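Local coordinates for protein metal-bound toxin (Helicobacter pylori, PDB 4NRN) that binds two zinc ions and, as a RelE-family toxin of the YafQ subfamily, probably acts as an RNA endonuclease in a toxin-antitoxin system, at residues 1-5 with 31-37. Numbering follows the deposited sequence.
Sequences MLTIE and VGNLATE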
loop_
_atom_site.group_PDB
_atom_site.type_symbol
_atom_site.label_atom_id
_atom_site.label_comp_id
_atom_site.label_asym_id
_atom_site.label_seq_id
_atom_site.Cartn_x
_atom_site.Cartn_y
_atom_site.Cartn_z
ATOM N N MET A 1 -16.570 2.527 -3.983
ATOM C CA MET A 1 -15.301 2.147 -3.386
ATOM C C MET A 1 -14.569 1.205 -4.332
ATOM O O MET A 1 -15.153 0.231 -4.812
ATOM C CB MET A 1 -15.526 1.469 -2.029
ATOM C CG MET A 1 -14.237 1.252 -1.254
ATOM S SD MET A 1 -14.369 0.359 0.303
ATOM C CE MET A 1 -12.794 0.812 1.035
ATOM N N LEU A 2 -13.296 1.487 -4.602
ATOM C CA LEU A 2 -12.500 0.625 -5.465
ATOM C C LEU A 2 -12.418 -0.783 -4.885
ATOM O O LEU A 2 -12.294 -0.950 -3.666
ATOM C CB LEU A 2 -11.086 1.183 -5.631
ATOM C CG LEU A 2 -10.929 2.496 -6.392
ATOM C CD1 LEU A 2 -9.508 2.988 -6.276
ATOM C CD2 LEU A 2 -11.327 2.319 -7.850
ATOM N N THR A 3 -12.508 -1.788 -5.754
ATOM C CA THR A 3 -12.229 -3.171 -5.371
ATOM C C THR A 3 -10.790 -3.240 -4.881
ATOM O O THR A 3 -9.909 -2.603 -5.451
ATOM C CB THR A 3 -12.440 -4.157 -6.549
ATOM O OG1 THR A 3 -13.842 -4.272 -6.829
ATOM C CG2 THR A 3 -11.903 -5.543 -6.208
ATOM N N ILE A 4 -10.564 -3.977 -3.801
ATOM C CA ILE A 4 -9.237 -4.067 -3.204
ATOM C C ILE A 4 -8.694 -5.466 -3.408
ATOM O O ILE A 4 -9.269 -6.436 -2.925
ATOM C CB ILE A 4 -9.262 -3.732 -1.691
ATOM C CG1 ILE A 4 -9.824 -2.331 -1.468
ATOM C CG2 ILE A 4 -7.855 -3.836 -1.078
ATOM C CD1 ILE A 4 -10.417 -2.131 -0.108
ATOM N N GLU A 5 -7.593 -5.574 -4.135
ATOM C CA GLU A 5 -7.014 -6.878 -4.411
ATOM C C GLU A 5 -5.548 -6.866 -4.043
ATOM O O GLU A 5 -4.879 -5.849 -4.184
ATOM C CB GLU A 5 -7.185 -7.249 -5.886
ATOM C CG GLU A 5 -7.294 -8.759 -6.114
ATOM C CD GLU A 5 -7.324 -9.155 -7.582
ATOM O OE1 GLU A 5 -7.038 -8.300 -8.446
ATOM O OE2 GLU A 5 -7.631 -10.332 -7.871
ATOM N N VAL A 31 -5.732 1.874 3.535
ATOM C CA VAL A 31 -6.295 1.224 2.345
ATOM C C VAL A 31 -7.736 1.657 2.092
ATOM O O VAL A 31 -8.162 1.786 0.939
ATOM C CB VAL A 31 -6.261 -0.299 2.462
ATOM C CG1 VAL A 31 -7.102 -0.928 1.353
ATOM C CG2 VAL A 31 -4.820 -0.796 2.409
ATOM N N GLY A 32 -8.481 1.879 3.175
ATOM C CA GLY A 32 -9.836 2.388 3.084
ATOM C C GLY A 32 -9.914 3.699 2.325
ATOM O O GLY A 32 -10.638 3.797 1.332
ATOM N N ASN A 33 -9.175 4.706 2.786
ATOM C CA ASN A 33 -9.148 6.007 2.114
ATOM C C ASN A 33 -8.716 5.904 0.668
ATOM O O ASN A 33 -9.350 6.470 -0.225
ATOM C CB ASN A 33 -8.213 6.978 2.829
ATOM C CG ASN A 33 -8.909 7.751 3.914
ATOM O OD1 ASN A 33 -10.099 8.053 3.809
ATOM N ND2 ASN A 33 -8.174 8.079 4.970
ATOM N N LEU A 34 -7.621 5.189 0.438
ATOM C CA LEU A 34 -7.127 5.016 -0.919
ATOM C C LEU A 34 -8.256 4.514 -1.835
ATOM O O LEU A 34 -8.514 5.097 -2.899
ATOM C CB LEU A 34 -5.918 4.073 -0.931
ATOM C CG LEU A 34 -4.608 4.700 -0.433
ATOM C CD1 LEU A 34 -3.465 3.691 -0.429
ATOM C CD2 LEU A 34 -4.235 5.909 -1.281
ATOM N N ALA A 35 -8.944 3.461 -1.396
ATOM C CA ALA A 35 -10.009 2.825 -2.180
ATOM C C ALA A 35 -11.277 3.679 -2.391
ATOM O O ALA A 35 -11.981 3.497 -3.378
ATOM C CB ALA A 35 -10.370 1.448 -1.582
ATOM N N THR A 36 -11.574 4.591 -1.471
ATOM C CA THR A 36 -12.672 5.534 -1.681
ATOM C C THR A 36 -12.107 6.855 -2.210
ATOM O O THR A 36 -12.783 7.887 -2.208
ATOM C CB THR A 36 -13.509 5.781 -0.390
ATOM O OG1 THR A 36 -12.670 6.293 0.653
ATOM C CG2 THR A 36 -14.179 4.496 0.090
ATOM N N GLU A 37 -10.847 6.792 -2.643
ATOM C CA GLU A 37 -10.147 7.892 -3.318
ATOM C C GLU A 37 -10.183 9.242 -2.589
ATOM O O GLU A 37 -10.366 10.285 -3.221
ATOM C CB GLU A 37 -10.642 8.037 -4.763
ATOM C CG GLU A 37 -10.617 6.724 -5.532
ATOM C CD GLU A 37 -11.313 6.802 -6.876
ATOM O OE1 GLU A 37 -12.404 6.212 -7.035
ATOM O OE2 GLU A 37 -10.769 7.463 -7.779
#
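The C-terminal turn of helix 24-35 packs against the N-terminal residues leading into strand 3-6, an outermost strand of the mixed sheet, and one backbone hydrogen bond ties L2, just before the strand, to the last helical residue: L2 N donates to A35 O, 2.7 Å away and nearly straight at 169°. The amide approaches from 32° off the carbonyl plane; M1 CA adds a CA-H...O contact to the same oxygen, and L2 CG lies 3.3 Å from A35 O. A35 points its methyl toward the N-terminal segment, and so small a side chain allows the backbones to come close; its CB meets M1 CE at 3.6 Å and I4 CG1 at 3.8 Å. M1 reaches it because its side chain is fully extended, CG anti to the backbone N (chi1 -171°), which carries the methyl along the helix toward G32 O; on the way CG passes 3.5 Å from T36 CG2. This is the mixed sheet of the RelE-like toxin fold meeting a covering helix, and I4 and V31 add branched aliphatic bulk to the interface, I4 CD1 lying 3.8 Å from V31 CG1. V31 also touches L78 and L80 of strand 77-84, to which strand 3-6 is paired in parallel. The helix ends in a Schellman motif: Q38 N bonds to N33 O and E37 N to L34 O, with E37 at positive phi as the C' residue. E37 sends its aliphatic CG to 4.0 Å from L2 CD1, while its carboxylate forms a salt bridge with K73. Apolar leucine suits position 2, buried between the helix end and I71 of strand 65-72.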